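Local coordinates for protein antigen TpF1 (Treponema pallidum, PDB 2FJC) that binds ferric iron as a Dps-family mini-ferritin and probably oxidises ferrous iron, besides being an antigen of the syphilis spirochaete, at residues L32-H36 with H48-E52; R68-L72 with D129-I135; L103-K107 with L150-L154; F117-Q121 with I136-L140. One frame throughout, in Å; residues are numbered along the deposited sequence.

Interaction 1: residues L32-H36 with H48-E52; sequences LHNYH and HELLE. With FE (Fe (III) ion), chain S.
The rings of His36 and His48 lie almost flat on one another, an offset stack with planes 12° apart and centroids 3.6 Å from each other. CE1 of His36 sits over the centre of the His48 ring, whereas CE1 of His48 lies nearer the rim of the His36 ring. Both side chains start the same way, CG anti to the backbone N (chi1 179° at His36) and beside the carbonyl carbon, and each ring ND1 meets the other residue's carbonyl O. His48 ND1 donates to His36 O at 2.7 Å, with that oxygen near the plane of the His48 ring. His36 ND1 gives a weak, bent bond to His48 O at 2.6 Å. The stack and this weak bond help to set the turn of the His36 ring, while the stronger bond holds the His48 ring. His36 NE2 binds the iron at 2.5 Å. Beside the stack, Leu51 packs between the antiparallel helices: Leu51 CD2 lies 3.9 Å from His36 N, and the side chain also touches Leu32 and the CB of Tyr35. Asp63 and Glu67 of a neighbouring subunit supply the other ligands, and this sharing of one iron between two subunits is the hallmark of the ferroxidase site of Dps mini-ferritins.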
# COMPACT_ATOMS: atom_id res chain seq x y z
N LEU B 32 21.99 -13.73 -19.23
CA LEU B 32 21.13 -12.56 -19.31
C LEU B 32 21.79 -11.36 -18.66
O LEU B 32 21.58 -10.22 -19.08
CB LEU B 32 19.78 -12.86 -18.65
CG LEU B 32 18.87 -13.79 -19.45
CD1 LEU B 32 17.70 -14.23 -18.60
CD2 LEU B 32 18.41 -13.08 -20.71
N HIS B 33 22.59 -11.59 -17.63
CA HIS B 33 23.28 -10.48 -16.99
C HIS B 33 24.30 -9.95 -17.98
O HIS B 33 24.50 -8.74 -18.08
CB HIS B 33 23.99 -10.91 -15.70
CG HIS B 33 23.10 -10.94 -14.50
ND1 HIS B 33 22.17 -11.94 -14.28
CD2 HIS B 33 22.99 -10.09 -13.45
CE1 HIS B 33 21.53 -11.70 -13.15
NE2 HIS B 33 22.00 -10.58 -12.63
N ASN B 34 24.94 -10.86 -18.70
CA ASN B 34 25.93 -10.47 -19.69
C ASN B 34 25.30 -9.44 -20.64
O ASN B 34 25.84 -8.35 -20.81
CB ASN B 34 26.40 -11.69 -20.47
CG ASN B 34 27.63 -11.41 -21.30
OD1 ASN B 34 27.71 -10.41 -22.00
ND2 ASN B 34 28.60 -12.30 -21.22
N TYR B 35 24.16 -9.77 -21.24
CA TYR B 35 23.51 -8.84 -22.15
C TYR B 35 23.06 -7.60 -21.41
O TYR B 35 23.18 -6.48 -21.90
CB TYR B 35 22.31 -9.49 -22.83
CG TYR B 35 22.67 -10.74 -23.59
CD1 TYR B 35 23.81 -10.78 -24.39
CD2 TYR B 35 21.87 -11.89 -23.51
CE1 TYR B 35 24.16 -11.92 -25.08
CE2 TYR B 35 22.21 -13.04 -24.21
CZ TYR B 35 23.36 -13.05 -24.99
OH TYR B 35 23.71 -14.20 -25.66
N HIS B 36 22.55 -7.80 -20.20
CA HIS B 36 22.07 -6.73 -19.36
C HIS B 36 23.17 -5.67 -19.19
O HIS B 36 22.90 -4.47 -19.24
CB HIS B 36 21.67 -7.31 -17.99
CG HIS B 36 21.18 -6.30 -17.00
ND1 HIS B 36 20.03 -5.56 -17.18
CD2 HIS B 36 21.66 -5.96 -15.77
CE1 HIS B 36 19.81 -4.82 -16.11
NE2 HIS B 36 20.78 -5.04 -15.25
N HIS B 48 17.80 -2.94 -21.17
CA HIS B 48 18.55 -3.19 -19.94
C HIS B 48 17.54 -3.68 -18.88
O HIS B 48 17.77 -4.66 -18.18
CB HIS B 48 19.20 -1.88 -19.47
CG HIS B 48 20.00 -1.99 -18.21
ND1 HIS B 48 21.21 -2.64 -18.15
CD2 HIS B 48 19.77 -1.50 -16.97
CE1 HIS B 48 21.70 -2.54 -16.93
NE2 HIS B 48 20.85 -1.85 -16.19
N GLU B 49 16.42 -2.98 -18.78
CA GLU B 49 15.39 -3.33 -17.82
C GLU B 49 14.65 -4.60 -18.19
O GLU B 49 14.32 -5.41 -17.32
CB GLU B 49 14.40 -2.17 -17.67
CG GLU B 49 14.91 -1.05 -16.76
CD GLU B 49 14.22 0.29 -17.00
OE1 GLU B 49 13.10 0.30 -17.56
OE2 GLU B 49 14.80 1.33 -16.62
N LEU B 50 14.38 -4.79 -19.48
CA LEU B 50 13.70 -5.99 -19.94
C LEU B 50 14.54 -7.22 -19.57
O LEU B 50 14.02 -8.22 -19.09
CB LEU B 50 13.49 -5.94 -21.45
CG LEU B 50 12.93 -7.21 -22.10
CD1 LEU B 50 11.54 -7.46 -21.60
CD2 LEU B 50 12.90 -7.05 -23.60
N LEU B 51 15.84 -7.13 -19.81
CA LEU B 51 16.76 -8.22 -19.52
C LEU B 51 16.71 -8.58 -18.03
O LEU B 51 16.80 -9.76 -17.66
CB LEU B 51 18.18 -7.83 -19.92
CG LEU B 51 18.74 -8.24 -21.30
CD1 LEU B 51 17.71 -9.03 -22.10
CD2 LEU B 51 19.20 -7.00 -22.04
N GLU B 52 16.58 -7.57 -17.18
CA GLU B 52 16.51 -7.81 -15.75
C GLU B 52 15.21 -8.55 -15.44
O GLU B 52 15.20 -9.50 -14.66
CB GLU B 52 16.58 -6.50 -14.96
CG GLU B 52 16.34 -6.68 -13.47
CD GLU B 52 16.59 -5.40 -12.68
OE1 GLU B 52 16.22 -4.31 -13.16
OE2 GLU B 52 17.16 -5.50 -11.57
FE FE S . 21.81 -4.29 -13.14

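Interaction 2: residues R68-L72 with D129-I135; sequences RLLQL and DAVTDGI
Arg68 carries the contact, with two polar bonds to Asp129 and Thr132. Arg68 NE donates to Thr132 OG1 at 2.8 Å, nearly straight (177°) and in the guanidinium plane. Arg68 NH2 forms a salt bridge with Asp129 OD1, also 2.8 Å, arriving on the syn side of the carboxylate. A bend at chi2 (49°) in an otherwise extended chain aims the group this way. Within 129-135 the same two residues are tied together: Asp129 is the N-cap of the helix, its OD1 accepting from Thr132 N at 3.0 Å, and Thr132 OG1 donates to Asp129 OD2 at 2.7 Å. OD1 is thus held from opposite faces of the carboxylate, while Thr132 OG1 both accepts and donates. Among the nonpolar contacts, Val131 CG1 stands over the centre of the guanidinium, 3.4 Å from CZ of Arg68. Leu72, one turn on in Arg68's own segment, lies over the opposite face toward the rim. Farther back, Ile135 CD1 rests on the Arg68 methylenes, 3.9 Å from CG. The contact joins the end of helix 44-71 to the start of helix 130-154, with Ala124 of helix 99-127 against Asp129 and Thr132, Leu18 of helix 8-38 against Leu72, and Leu140 of a neighbouring subunit against Val131.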
# COMPACT_ATOMS: atom_id res chain seq x y z
N ARG B 68 11.01 -28.62 -7.06
CA ARG B 68 10.14 -29.71 -7.47
C ARG B 68 10.98 -30.97 -7.49
O ARG B 68 10.54 -32.05 -7.09
CB ARG B 68 9.55 -29.43 -8.85
CG ARG B 68 8.64 -30.54 -9.36
CD ARG B 68 7.63 -30.94 -8.30
NE ARG B 68 6.77 -32.04 -8.74
CZ ARG B 68 6.01 -32.75 -7.92
NH1 ARG B 68 6.00 -32.47 -6.62
NH2 ARG B 68 5.26 -33.74 -8.38
N LEU B 69 12.21 -30.82 -7.96
CA LEU B 69 13.15 -31.91 -8.04
C LEU B 69 13.38 -32.46 -6.62
O LEU B 69 13.42 -33.67 -6.40
CB LEU B 69 14.45 -31.39 -8.62
CG LEU B 69 15.52 -32.35 -9.13
CD1 LEU B 69 14.92 -33.36 -10.08
CD2 LEU B 69 16.58 -31.52 -9.84
N LEU B 70 13.52 -31.56 -5.66
CA LEU B 70 13.72 -31.97 -4.27
C LEU B 70 12.51 -32.75 -3.77
O LEU B 70 12.65 -33.76 -3.09
CB LEU B 70 13.94 -30.74 -3.38
CG LEU B 70 15.21 -29.95 -3.67
CD1 LEU B 70 15.26 -28.68 -2.84
CD2 LEU B 70 16.41 -30.84 -3.38
N GLN B 71 11.32 -32.27 -4.12
CA GLN B 71 10.09 -32.92 -3.72
C GLN B 71 10.00 -34.32 -4.28
O GLN B 71 9.46 -35.22 -3.64
CB GLN B 71 8.89 -32.10 -4.18
CG GLN B 71 8.80 -30.77 -3.52
CD GLN B 71 7.85 -29.85 -4.22
OE1 GLN B 71 7.97 -28.64 -4.11
NE2 GLN B 71 6.91 -30.42 -4.96
N LEU B 72 10.52 -34.51 -5.49
CA LEU B 72 10.47 -35.81 -6.14
C LEU B 72 11.50 -36.77 -5.56
O LEU B 72 11.67 -37.88 -6.07
CB LEU B 72 10.66 -35.67 -7.64
CG LEU B 72 9.47 -35.03 -8.38
CD1 LEU B 72 9.78 -34.86 -9.86
CD2 LEU B 72 8.25 -35.90 -8.19
N ASP B 129 1.99 -37.00 -13.37
CA ASP B 129 2.64 -36.07 -12.45
C ASP B 129 2.02 -34.69 -12.68
O ASP B 129 2.62 -33.80 -13.30
CB ASP B 129 4.15 -36.03 -12.71
CG ASP B 129 4.90 -35.22 -11.66
OD1 ASP B 129 4.25 -34.44 -10.93
OD2 ASP B 129 6.15 -35.36 -11.56
N ALA B 130 0.80 -34.52 -12.18
CA ALA B 130 0.05 -33.28 -12.33
C ALA B 130 0.79 -32.04 -11.85
O ALA B 130 0.82 -31.02 -12.54
CB ALA B 130 -1.30 -33.41 -11.61
N VAL B 131 1.41 -32.13 -10.67
CA VAL B 131 2.15 -31.00 -10.12
C VAL B 131 3.27 -30.53 -11.05
O VAL B 131 3.38 -29.34 -11.37
CB VAL B 131 2.74 -31.32 -8.74
CG1 VAL B 131 3.72 -30.25 -8.31
CG2 VAL B 131 1.63 -31.44 -7.72
N THR B 132 4.13 -31.45 -11.47
CA THR B 132 5.22 -31.07 -12.36
C THR B 132 4.65 -30.50 -13.65
O THR B 132 5.17 -29.54 -14.21
CB THR B 132 6.11 -32.27 -12.68
OG1 THR B 132 6.69 -32.76 -11.47
CG2 THR B 132 7.21 -31.86 -13.65
N ASP B 133 3.56 -31.08 -14.11
CA ASP B 133 2.90 -30.64 -15.33
C ASP B 133 2.54 -29.17 -15.20
O ASP B 133 2.89 -28.35 -16.05
CB ASP B 133 1.63 -31.47 -15.54
CG ASP B 133 0.97 -31.22 -16.87
OD1 ASP B 133 1.28 -30.20 -17.53
OD2 ASP B 133 0.12 -32.06 -17.26
N GLY B 134 1.84 -28.84 -14.12
CA GLY B 134 1.43 -27.47 -13.87
C GLY B 134 2.59 -26.50 -13.73
O GLY B 134 2.55 -25.37 -14.23
N ILE B 135 3.64 -26.93 -13.04
CA ILE B 135 4.81 -26.09 -12.87
C ILE B 135 5.46 -25.77 -14.22
O ILE B 135 5.71 -24.61 -14.53
CB ILE B 135 5.85 -26.77 -11.94
CG1 ILE B 135 5.33 -26.75 -10.49
CG2 ILE B 135 7.21 -26.06 -12.05
CD1 ILE B 135 6.23 -27.49 -9.51

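Interaction 3: residues L103-K107 with L150-L154; sequences LARVK and LGATL
Lys107 and Leu150 bring the two backbones closest, 6.2 Å between their CA atoms, where 103-107 and 150-154 run antiparallel at 151° with their axes 10.0 Å apart. No hydrogen bond crosses; the contact is mainly apolar packing, most of it by Leu150 and Leu154, one turn apart on the same face of their helix. Leu150 splits its methyls between two neighbours. Leu150 CD1 pushes in against Val106 CG2 at a tight 3.3 Å and also touches the backbone of Lys107; Leu150 CD2 turns to Leu103, 3.9 Å from Leu103 CD2. Leu154 lies low over the opposite helix, its CD1 only 3.5 Å from Ala104 CA, while its CD2 meets Leu103 CB at 4.0 Å. Leu103 therefore fits between the two leucines, and Leu103 CD1 goes on to Thr153 OG1, 3.8 Å away. On the other flank the methylenes of Lys107, extended from a CG anti to the backbone N (chi1 177°), stretch across to Gly151, where Lys107 CE lies 3.5 Å from Gly151 CA. The amine beyond pairs with Glu111 in a salt bridge. The contact fastens the C-terminal turns of helix 130-154 to the early part of helix 99-127. Leu32 and Tyr35 of helix 8-38 back Val106; from helix 44-71, Val47 touches Leu103 and Tyr54 touches Leu150. Phe44 of a neighbouring subunit packs on Thr153.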
# COMPACT_ATOMS: atom_id res chain seq x y z
N LEU B 103 18.99 -9.61 -28.16
CA LEU B 103 17.61 -10.08 -28.10
C LEU B 103 17.40 -11.33 -28.94
O LEU B 103 16.68 -12.25 -28.54
CB LEU B 103 16.65 -8.97 -28.53
CG LEU B 103 16.62 -7.74 -27.63
CD1 LEU B 103 15.55 -6.78 -28.13
CD2 LEU B 103 16.35 -8.16 -26.19
N ALA B 104 18.04 -11.38 -30.11
CA ALA B 104 17.89 -12.53 -30.99
C ALA B 104 18.43 -13.77 -30.29
O ALA B 104 17.89 -14.86 -30.43
CB ALA B 104 18.63 -12.31 -32.30
N ARG B 105 19.50 -13.58 -29.53
CA ARG B 105 20.09 -14.70 -28.82
C ARG B 105 19.22 -15.17 -27.64
O ARG B 105 19.09 -16.38 -27.44
CB ARG B 105 21.50 -14.37 -28.34
CG ARG B 105 22.44 -14.14 -29.50
CD ARG B 105 23.85 -13.80 -29.08
NE ARG B 105 24.59 -13.26 -30.21
CZ ARG B 105 25.83 -12.80 -30.15
NH1 ARG B 105 26.50 -12.81 -29.00
NH2 ARG B 105 26.40 -12.30 -31.24
N VAL B 106 18.63 -14.25 -26.88
CA VAL B 106 17.80 -14.72 -25.78
C VAL B 106 16.54 -15.37 -26.36
O VAL B 106 16.05 -16.34 -25.81
CB VAL B 106 17.39 -13.58 -24.77
CG1 VAL B 106 18.57 -12.67 -24.52
CG2 VAL B 106 16.20 -12.81 -25.26
N LYS B 107 16.04 -14.86 -27.48
CA LYS B 107 14.86 -15.45 -28.09
C LYS B 107 15.19 -16.90 -28.46
O LYS B 107 14.39 -17.81 -28.24
CB LYS B 107 14.46 -14.68 -29.36
CG LYS B 107 13.28 -15.28 -30.11
CD LYS B 107 12.82 -14.36 -31.23
CE LYS B 107 11.57 -14.87 -31.92
NZ LYS B 107 11.85 -16.06 -32.75
N LEU B 150 9.53 -10.90 -28.21
CA LEU B 150 10.85 -10.73 -28.79
C LEU B 150 10.76 -10.81 -30.31
O LEU B 150 11.39 -10.03 -31.03
CB LEU B 150 11.79 -11.80 -28.26
CG LEU B 150 12.28 -11.58 -26.83
CD1 LEU B 150 13.07 -12.78 -26.34
CD2 LEU B 150 13.15 -10.32 -26.78
N GLY B 151 9.95 -11.75 -30.79
CA GLY B 151 9.77 -11.92 -32.22
C GLY B 151 9.20 -10.67 -32.83
O GLY B 151 9.62 -10.24 -33.90
N ALA B 152 8.25 -10.06 -32.13
CA ALA B 152 7.61 -8.85 -32.61
C ALA B 152 8.58 -7.66 -32.62
O ALA B 152 8.53 -6.83 -33.53
CB ALA B 152 6.38 -8.53 -31.76
N THR B 153 9.46 -7.58 -31.63
CA THR B 153 10.38 -6.46 -31.58
C THR B 153 11.55 -6.63 -32.56
O THR B 153 12.14 -5.65 -33.01
CB THR B 153 10.94 -6.21 -30.15
OG1 THR B 153 12.24 -6.79 -30.03
CG2 THR B 153 10.06 -6.82 -29.11
N LEU B 154 11.87 -7.88 -32.91
CA LEU B 154 12.96 -8.17 -33.84
C LEU B 154 12.50 -8.25 -35.30
O LEU B 154 13.31 -8.20 -36.22
CB LEU B 154 13.64 -9.48 -33.46
CG LEU B 154 14.45 -9.45 -32.17
CD1 LEU B 154 14.97 -10.84 -31.84
CD2 LEU B 154 15.61 -8.47 -32.33

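Interaction 4: residues F117-Q121 with I136-L140; sequences FSQTQ and ITDIL
Ile136 pushes its CG2 into the hollow between Phe117 and Gln121, one turn apart on the facing helix. Ile136 CG2 reaches the floor of the hollow at Phe117 O, 3.3 Å away, and leans on Gln121 CB at 3.6 Å. The other branch, Ile136 CG1, which stands anti to the carbonyl carbon (chi1 -84°), swings out toward Thr120 CG2 at 4.0 Å and toward Phe117 CD1. One turn on, Leu140 enters the hollow lined by Phe117, Ser118 and Gln121. Leu140 CD1 is jammed against Phe117 CB at 3.3 Å, and Leu140 CD2 lies 4.0 Å from Ser118 OG. The Phe117 ring is itself a bump, jutting from its helix toward Ile139. CG2 of Ile139 sits over one face, 4.2 Å from the centroid of the Phe117 ring in a CH-pi contact, displaced toward the CE2 side. The hydroxyls find partners outside these two segments: Ser118 OG bonds to Ser114 O, Thr120 OG1 to His21 NE2, and Thr137 OG1 to Asp133 O. With Ile65 of helix 44-71 and Leu25 of helix 8-38 also against Phe117, these residues build part of the hydrophobic interior of the ferritin-like four-helix bundle, at its third and fourth long helices, which meet here antiparallel.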
# COMPACT_ATOMS: atom_id res chain seq x y z
N PHE B 117 11.26 -27.81 -22.25
CA PHE B 117 10.23 -27.84 -21.23
C PHE B 117 9.00 -28.60 -21.71
O PHE B 117 8.36 -29.30 -20.93
CB PHE B 117 9.81 -26.43 -20.81
CG PHE B 117 10.76 -25.75 -19.87
CD1 PHE B 117 11.16 -26.37 -18.69
CD2 PHE B 117 11.25 -24.48 -20.14
CE1 PHE B 117 12.02 -25.74 -17.80
CE2 PHE B 117 12.11 -23.84 -19.25
CZ PHE B 117 12.50 -24.48 -18.08
N SER B 118 8.67 -28.45 -22.98
CA SER B 118 7.53 -29.15 -23.55
C SER B 118 7.69 -30.67 -23.44
O SER B 118 6.72 -31.38 -23.20
CB SER B 118 7.33 -28.76 -25.01
OG SER B 118 6.71 -27.50 -25.11
N GLN B 119 8.91 -31.16 -23.61
CA GLN B 119 9.14 -32.59 -23.52
C GLN B 119 8.82 -33.04 -22.10
O GLN B 119 8.22 -34.09 -21.89
CB GLN B 119 10.59 -32.94 -23.86
CG GLN B 119 11.04 -32.39 -25.19
CD GLN B 119 12.50 -32.66 -25.48
OE1 GLN B 119 13.35 -32.55 -24.58
NE2 GLN B 119 12.81 -32.99 -26.72
N THR B 120 9.22 -32.23 -21.13
CA THR B 120 8.98 -32.55 -19.74
C THR B 120 7.49 -32.51 -19.43
O THR B 120 6.97 -33.37 -18.72
CB THR B 120 9.71 -31.58 -18.82
OG1 THR B 120 11.10 -31.59 -19.14
CG2 THR B 120 9.53 -31.98 -17.37
N GLN B 121 6.78 -31.52 -19.97
CA GLN B 121 5.37 -31.44 -19.70
C GLN B 121 4.66 -32.66 -20.27
O GLN B 121 3.75 -33.18 -19.64
CB GLN B 121 4.78 -30.10 -20.19
CG GLN B 121 3.87 -30.08 -21.39
CD GLN B 121 2.57 -30.85 -21.24
OE1 GLN B 121 1.84 -30.71 -20.26
NE2 GLN B 121 2.28 -31.67 -22.24
N ILE B 136 5.74 -26.80 -15.02
CA ILE B 136 6.36 -26.55 -16.32
C ILE B 136 5.44 -25.75 -17.24
O ILE B 136 5.89 -24.84 -17.92
CB ILE B 136 6.78 -27.87 -17.03
CG1 ILE B 136 8.15 -28.31 -16.52
CG2 ILE B 136 6.87 -27.67 -18.53
CD1 ILE B 136 8.13 -28.70 -15.11
N THR B 137 4.16 -26.09 -17.25
CA THR B 137 3.21 -25.37 -18.10
C THR B 137 3.18 -23.87 -17.77
O THR B 137 3.08 -23.05 -18.67
CB THR B 137 1.78 -25.96 -17.97
OG1 THR B 137 1.79 -27.33 -18.40
CG2 THR B 137 0.81 -25.18 -18.83
N ASP B 138 3.25 -23.52 -16.49
CA ASP B 138 3.23 -22.12 -16.09
C ASP B 138 4.44 -21.41 -16.69
O ASP B 138 4.35 -20.29 -17.18
CB ASP B 138 3.25 -21.96 -14.57
CG ASP B 138 1.90 -22.23 -13.93
OD1 ASP B 138 0.88 -22.30 -14.66
OD2 ASP B 138 1.85 -22.36 -12.68
N ILE B 139 5.59 -22.07 -16.61
CA ILE B 139 6.82 -21.54 -17.14
C ILE B 139 6.71 -21.44 -18.67
O ILE B 139 7.13 -20.46 -19.27
CB ILE B 139 8.00 -22.43 -16.75
CG1 ILE B 139 8.19 -22.37 -15.23
CG2 ILE B 139 9.25 -22.01 -17.49
CD1 ILE B 139 9.21 -23.38 -14.68
N LEU B 140 6.14 -22.47 -19.28
CA LEU B 140 5.94 -22.51 -20.71
C LEU B 140 5.08 -21.32 -21.15
O LEU B 140 5.31 -20.73 -22.21
CB LEU B 140 5.24 -23.82 -21.09
CG LEU B 140 5.85 -24.86 -22.03
CD1 LEU B 140 7.35 -24.67 -22.22
CD2 LEU B 140 5.53 -26.23 -21.46

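From the N terminus, helix 8-38 turns back through a short link into helix 44-71, and interaction 1 closes that first, small loop beside the iron. Interaction 2 opens at the far end of helix 44-71 and is closed by the start of helix 130-154. Before it closes, interactions 3 and 4 have already opened on helix 99-127, so it crosses both. Interaction 4 closes within the span of interaction 3, the two holding one helical hairpin at separate levels. Interactions 1 and 3 touch through Tyr35 and Val106 at one end of the bundle; interactions 2 and 4 touch each other, on the side of the centre opposite interaction 1. All four long helices are tied.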